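Local coordinates for putative cell surface hydrolase (PDB 3LP5), which is of unknown function but probably acts as a cell-surface hydrolase of the alpha/beta hydrolase superfamily, at residues Phe97-Ala102 with His127-Met132; Ala5-Val10 with Glu60-Ile65. One frame throughout, in Å; residues are numbered along the deposited sequence.

Interaction 1: Phe97-Ala102 with His127-Met132; sequences FNHFYA and HIDRLM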
loop_
_atom_site.group_PDB
_atom_site.type_symbol
_atom_site.label_atom_id
_atom_site.label_comp_id
_atom_site.label_asym_id
_atom_site.label_seq_id
_atom_site.Cartn_x
_atom_site.Cartn_y
_atom_site.Cartn_z
ATOM N N PHE A 97 -8.402 -10.328 -14.363
ATOM C CA PHE A 97 -7.020 -10.440 -13.936
ATOM C C PHE A 97 -6.980 -11.482 -12.851
ATOM O O PHE A 97 -7.907 -11.536 -12.032
ATOM C CB PHE A 97 -6.464 -9.091 -13.484
ATOM C CG PHE A 97 -7.238 -8.452 -12.359
ATOM C CD1 PHE A 97 -6.775 -8.545 -11.052
ATOM C CD2 PHE A 97 -8.416 -7.724 -12.608
ATOM C CE1 PHE A 97 -7.513 -7.943 -9.992
ATOM C CE2 PHE A 97 -9.148 -7.116 -11.565
ATOM C CZ PHE A 97 -8.702 -7.220 -10.267
ATOM N N ASN A 98 -5.968 -12.339 -12.835
ATOM C CA ASN A 98 -5.913 -13.273 -11.716
ATOM C C ASN A 98 -4.702 -13.103 -10.821
ATOM O O ASN A 98 -4.467 -13.916 -9.953
ATOM C CB ASN A 98 -6.187 -14.728 -12.129
ATOM C CG ASN A 98 -5.059 -15.307 -12.938
ATOM O OD1 ASN A 98 -4.039 -14.641 -13.177
ATOM N ND2 ASN A 98 -5.220 -16.550 -13.374
ATOM N N HIS A 99 -3.973 -12.020 -11.035
ATOM C CA HIS A 99 -2.751 -11.681 -10.300
ATOM C C HIS A 99 -2.784 -10.147 -10.171
ATOM O O HIS A 99 -3.283 -9.480 -11.105
ATOM C CB HIS A 99 -1.467 -12.123 -11.079
ATOM C CG HIS A 99 -1.107 -13.571 -10.893
ATOM N ND1 HIS A 99 -1.514 -14.567 -11.769
ATOM C CD2 HIS A 99 -0.373 -14.197 -9.934
ATOM C CE1 HIS A 99 -1.052 -15.738 -11.352
ATOM N NE2 HIS A 99 -0.350 -15.540 -10.244
ATOM N N PHE A 100 -2.322 -9.590 -9.036
ATOM C CA PHE A 100 -2.203 -8.130 -8.917
ATOM C C PHE A 100 -1.092 -7.752 -7.921
ATOM O O PHE A 100 -0.547 -8.609 -7.203
ATOM C CB PHE A 100 -3.559 -7.471 -8.503
ATOM C CG PHE A 100 -3.990 -7.806 -7.104
ATOM C CD1 PHE A 100 -3.849 -6.906 -6.097
ATOM C CD2 PHE A 100 -4.542 -9.067 -6.811
ATOM C CE1 PHE A 100 -4.255 -7.192 -4.781
ATOM C CE2 PHE A 100 -4.938 -9.402 -5.471
ATOM C CZ PHE A 100 -4.806 -8.469 -4.460
ATOM N N TYR A 101 -0.685 -6.488 -7.962
ATOM C CA TYR A 101 0.201 -5.919 -6.969
ATOM C C TYR A 101 -0.530 -4.808 -6.197
ATOM O O TYR A 101 -1.432 -4.108 -6.708
ATOM C CB TYR A 101 1.452 -5.342 -7.624
ATOM C CG TYR A 101 1.974 -6.205 -8.743
ATOM C CD1 TYR A 101 2.831 -7.238 -8.465
ATOM C CD2 TYR A 101 1.509 -6.055 -10.054
ATOM C CE1 TYR A 101 3.311 -8.045 -9.439
ATOM C CE2 TYR A 101 1.979 -6.888 -11.073
ATOM C CZ TYR A 101 2.892 -7.884 -10.747
ATOM O OH TYR A 101 3.422 -8.742 -11.697
ATOM N N ALA A 102 -0.094 -4.611 -4.973
ATOM C CA ALA A 102 -0.776 -3.650 -4.119
ATOM C C ALA A 102 0.202 -2.644 -3.552
ATOM O O ALA A 102 1.304 -3.019 -3.135
ATOM C CB ALA A 102 -1.497 -4.408 -3.003
ATOM N N HIS A 127 -4.924 -13.815 -7.131
ATOM C CA HIS A 127 -3.835 -13.803 -6.131
ATOM C C HIS A 127 -2.992 -12.517 -6.133
ATOM O O HIS A 127 -2.805 -11.926 -7.185
ATOM C CB HIS A 127 -2.946 -15.019 -6.320
ATOM C CG HIS A 127 -3.716 -16.303 -6.340
ATOM N ND1 HIS A 127 -3.998 -16.984 -7.510
ATOM C CD2 HIS A 127 -4.338 -16.989 -5.348
ATOM C CE1 HIS A 127 -4.724 -18.055 -7.236
ATOM N NE2 HIS A 127 -4.953 -18.077 -5.933
ATOM N N ILE A 128 -2.500 -12.112 -4.948
ATOM C CA ILE A 128 -1.605 -10.965 -4.850
ATOM C C ILE A 128 -0.185 -11.496 -4.957
ATOM O O ILE A 128 0.103 -12.536 -4.424
ATOM C CB ILE A 128 -1.839 -10.174 -3.569
ATOM C CG1 ILE A 128 -0.981 -8.893 -3.539
ATOM C CG2 ILE A 128 -1.664 -11.067 -2.320
ATOM C CD1 ILE A 128 -1.194 -8.141 -2.348
ATOM N N ASP A 129 0.670 -10.809 -5.694
ATOM C CA ASP A 129 2.066 -11.235 -5.861
ATOM C C ASP A 129 2.984 -10.447 -4.929
ATOM O O ASP A 129 3.913 -11.010 -4.287
ATOM C CB ASP A 129 2.553 -10.985 -7.308
ATOM C CG ASP A 129 1.934 -11.945 -8.335
ATOM O OD1 ASP A 129 1.217 -12.905 -7.936
ATOM O OD2 ASP A 129 2.170 -11.758 -9.564
ATOM N N ARG A 130 2.757 -9.136 -4.887
ATOM C CA ARG A 130 3.602 -8.217 -4.117
ATOM C C ARG A 130 2.764 -7.111 -3.457
ATOM O O ARG A 130 1.802 -6.649 -4.055
ATOM C CB ARG A 130 4.658 -7.592 -5.011
ATOM C CG ARG A 130 5.637 -8.648 -5.540
ATOM C CD ARG A 130 6.931 -8.029 -6.145
ATOM N NE ARG A 130 6.548 -7.351 -7.376
ATOM C CZ ARG A 130 6.685 -7.882 -8.589
ATOM N NH1 ARG A 130 7.191 -9.090 -8.708
ATOM N NH2 ARG A 130 6.305 -7.202 -9.665
ATOM N N LEU A 131 3.110 -6.788 -2.209
ATOM C CA LEU A 131 2.590 -5.660 -1.402
ATOM C C LEU A 131 3.701 -4.705 -0.946
ATOM O O LEU A 131 4.707 -5.124 -0.361
ATOM C CB LEU A 131 1.843 -6.193 -0.156
ATOM C CG LEU A 131 1.358 -5.114 0.846
ATOM C CD1 LEU A 131 0.306 -4.136 0.211
ATOM C CD2 LEU A 131 0.872 -5.878 2.102
ATOM N N MET A 132 3.570 -3.434 -1.248
ATOM C CA MET A 132 4.445 -2.420 -0.625
ATOM C C MET A 132 3.572 -1.485 0.224
ATOM O O MET A 132 2.511 -0.989 -0.224
ATOM C CB MET A 132 5.270 -1.651 -1.681
ATOM C CG MET A 132 6.027 -0.343 -1.220
ATOM S SD MET A 132 7.090 0.379 -2.553
ATOM C CE MET A 132 8.407 -0.799 -2.502
#

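Interaction 2: Ala5-Val10 with Glu60-Ile65; sequences APVIMV and EPFIVI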
loop_
_atom_site.group_PDB
_atom_site.type_symbol
_atom_site.label_atom_id
_atom_site.label_comp_id
_atom_site.label_asym_id
_atom_site.label_seq_id
_atom_site.Cartn_x
_atom_site.Cartn_y
_atom_site.Cartn_z
ATOM N N ALA A 5 -2.165 -7.597 -15.120
ATOM C CA ALA A 5 -1.963 -7.566 -13.668
ATOM C C ALA A 5 -1.870 -6.125 -13.177
ATOM O O ALA A 5 -0.844 -5.487 -13.303
ATOM C CB ALA A 5 -0.727 -8.389 -13.234
ATOM N N PRO A 6 -2.950 -5.610 -12.598
ATOM C CA PRO A 6 -3.027 -4.193 -12.286
ATOM C C PRO A 6 -2.186 -3.906 -11.035
ATOM O O PRO A 6 -1.869 -4.833 -10.315
ATOM C CB PRO A 6 -4.500 -3.973 -12.047
ATOM C CG PRO A 6 -5.011 -5.324 -11.538
ATOM C CD PRO A 6 -4.149 -6.364 -12.198
ATOM N N VAL A 7 -1.715 -2.670 -10.876
ATOM C CA VAL A 7 -1.116 -2.268 -9.621
ATOM C C VAL A 7 -2.223 -1.460 -8.872
ATOM O O VAL A 7 -2.584 -0.335 -9.301
ATOM C CB VAL A 7 0.070 -1.365 -9.844
ATOM C CG1 VAL A 7 0.744 -1.015 -8.499
ATOM C CG2 VAL A 7 1.038 -2.006 -10.783
ATOM N N ILE A 8 -2.778 -2.020 -7.800
ATOM C CA ILE A 8 -3.888 -1.368 -7.062
ATOM C C ILE A 8 -3.384 -0.537 -5.869
ATOM O O ILE A 8 -2.674 -1.055 -5.048
ATOM C CB ILE A 8 -4.950 -2.414 -6.632
ATOM C CG1 ILE A 8 -5.361 -3.231 -7.880
ATOM C CG2 ILE A 8 -6.172 -1.707 -6.005
ATOM C CD1 ILE A 8 -6.259 -4.525 -7.648
ATOM N N MET A 9 -3.671 0.775 -5.852
ATOM C CA MET A 9 -3.039 1.703 -4.906
ATOM C C MET A 9 -4.105 2.318 -4.020
ATOM O O MET A 9 -5.157 2.781 -4.509
ATOM C CB MET A 9 -2.279 2.826 -5.637
ATOM C CG MET A 9 -1.277 2.310 -6.823
ATOM S SD MET A 9 -0.607 3.702 -7.833
ATOM C CE MET A 9 -1.820 3.639 -9.136
ATOM N N VAL A 10 -3.837 2.347 -2.717
ATOM C CA VAL A 10 -4.813 2.801 -1.719
ATOM C C VAL A 10 -4.123 3.795 -0.833
ATOM O O VAL A 10 -3.100 3.490 -0.188
ATOM C CB VAL A 10 -5.321 1.640 -0.794
ATOM C CG1 VAL A 10 -6.307 2.192 0.269
ATOM C CG2 VAL A 10 -6.032 0.553 -1.639
ATOM N N GLU A 60 -0.537 -3.602 -17.408
ATOM C CA GLU A 60 -0.201 -3.160 -16.038
ATOM C C GLU A 60 -0.835 -1.816 -15.680
ATOM O O GLU A 60 -0.133 -0.798 -15.485
ATOM C CB GLU A 60 1.307 -3.123 -15.887
ATOM C CG GLU A 60 1.750 -3.110 -14.482
ATOM C CD GLU A 60 3.223 -3.421 -14.431
ATOM O OE1 GLU A 60 3.575 -4.589 -14.165
ATOM O OE2 GLU A 60 4.022 -2.502 -14.751
ATOM N N PRO A 61 -2.192 -1.787 -15.622
ATOM C CA PRO A 61 -2.816 -0.521 -15.308
ATOM C C PRO A 61 -2.679 -0.194 -13.812
ATOM O O PRO A 61 -2.578 -1.109 -12.978
ATOM C CB PRO A 61 -4.293 -0.752 -15.675
ATOM C CG PRO A 61 -4.462 -2.267 -15.552
ATOM C CD PRO A 61 -3.170 -2.825 -16.007
ATOM N N PHE A 62 -2.650 1.111 -13.519
ATOM C CA PHE A 62 -2.655 1.605 -12.158
ATOM C C PHE A 62 -4.108 1.820 -11.812
ATOM O O PHE A 62 -4.828 2.543 -12.526
ATOM C CB PHE A 62 -1.940 2.967 -12.073
ATOM C CG PHE A 62 -0.424 2.919 -12.298
ATOM C CD1 PHE A 62 0.290 1.712 -12.270
ATOM C CD2 PHE A 62 0.289 4.111 -12.485
ATOM C CE1 PHE A 62 1.685 1.670 -12.437
ATOM C CE2 PHE A 62 1.694 4.083 -12.691
ATOM C CZ PHE A 62 2.382 2.869 -12.664
ATOM N N ILE A 63 -4.562 1.224 -10.737
ATOM C CA ILE A 63 -5.916 1.484 -10.285
ATOM C C ILE A 63 -5.865 2.111 -8.862
ATOM O O ILE A 63 -5.342 1.474 -7.938
ATOM C CB ILE A 63 -6.710 0.191 -10.332
ATOM C CG1 ILE A 63 -6.655 -0.420 -11.753
ATOM C CG2 ILE A 63 -8.158 0.459 -9.923
ATOM C CD1 ILE A 63 -7.386 -1.847 -11.808
ATOM N N VAL A 64 -6.342 3.362 -8.690
ATOM C CA VAL A 64 -6.357 3.983 -7.362
ATOM C C VAL A 64 -7.712 3.674 -6.786
ATOM O O VAL A 64 -8.728 3.883 -7.463
ATOM C CB VAL A 64 -6.192 5.524 -7.445
ATOM C CG1 VAL A 64 -6.300 6.228 -6.017
ATOM C CG2 VAL A 64 -4.853 5.851 -8.084
ATOM N N ILE A 65 -7.746 3.189 -5.558
ATOM C CA ILE A 65 -9.004 3.001 -4.844
ATOM C C ILE A 65 -8.948 3.805 -3.566
ATOM O O ILE A 65 -8.126 3.486 -2.694
ATOM C CB ILE A 65 -9.283 1.498 -4.501
ATOM C CG1 ILE A 65 -9.302 0.656 -5.773
ATOM C CG2 ILE A 65 -10.628 1.381 -3.694
ATOM C CD1 ILE A 65 -9.447 -0.807 -5.521
#

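Interaction 1: Phe97-Ala102 with His127-Met132
F100 holds CG between its backbone N and carbonyl carbon (chi1 68°), a turn that slips its ring under I128, whereas Y101 starts on the other face of the sheet, where CG anti to the carbonyl carbon (chi1 -40°) lays its ring alongside R130. I128 CB stands over the F100 ring face in a CH-pi contact, 3.5 Å from F100 CZ. On the face of Y101, the bend in the R130 chain at chi3 brings its guanidinium almost parallel to the phenol, the planes 17° apart, with Y101 CE1 over one guanidinium face; R130 NE is tied to the carbonyl of L231. The backbones run parallel: H127 N donates a hydrogen bond to N98 O (2.9 Å) and D129 N one to F100 O (2.9 Å). A102 N donates to R130 O at 2.9 Å, where regular pairing would use D129 O. D129 is thus an extra residue in its strand, a beta bulge between the F100-I128 and A102-L131 pairs, and R130 N is left buried without a partner. A102 CB packs 3.7 Å from L131 CD1, with W112 of helix 107-118 against both. The strands and that helix form a beta-alpha-beta unit of the alpha/beta hydrolase fold, the first strand leading toward a GxSxG sequence that is probably the nucleophile elbow.

Interaction 2: Ala5-Val10 with Glu60-Ile65
V7-V10 and F62-I65 run side by side as parallel strands, their axes 4.6 Å apart at closest approach and inclined at 26°, and backbone bonds alternate from one strand to the other, starting with V7 N to P61 O at 2.8 Å and finishing with I65 N to M9 O at 2.8 Å. The pair is part of the central, mostly parallel sheet of the alpha/beta hydrolase fold, and its two faces are dressed differently. On one lie V7, M9, F62 and V64; the last three touch helix 17-30, and V7 touches L232. F62 lies alongside V7, both side chains pointing the same way, with F62 CD1 3.9 Å from V7 CB. M9 keeps CG opposite its carbonyl carbon (chi1 -49°) and bends at chi3, which puts SD 5.0 Å from the F62 ring centroid in an oblique Met-aromatic contact. H35 stacks on the same ring and L27 touches it, so the phenyl is gripped by several neighbours; its side chain also comes to about 6 Å from a bound sodium ion. An alanine at F62 would take away the ring and is likely to leave M9 SD without its aromatic mate, H35 without its stacking partner and V7 CB facing a gap. E60 CG reaches V7 CG2 on this side, while P6 CB meets I63 CD1 at 3.6 Å on the opposite face. That second face, with I8 and I63, is met by helix 74-92: F88 packs on I8, and L84, A87 and L91 pack on I65. The side chains of I8 and I65 lie across one another here, and their methyls press tighter than usual van der Waals contact, I65 CD1 standing 3.4 Å from I8 CG2.

From the N terminus, the chain first lays down A5-V10, makes an excursion of 49 residues through helix 17-30 and strands 37-42 and 48-52, and returns at E60, where interaction 2 closes that loop. Helix 74-92 then takes it across to strand 99-105, on the other side of strand 7-10. Interaction 1 opens only here and closes a shorter loop of 24 residues around helix 107-118, so the contacts follow in series, neither nested nor crossed. They meet at Y101, whose backbone N and O probably bond to P6 O and I8 N. With those bonds they tie together four neighbouring strands of the sheet, 62-67, 7-10, 99-105 and 127-134.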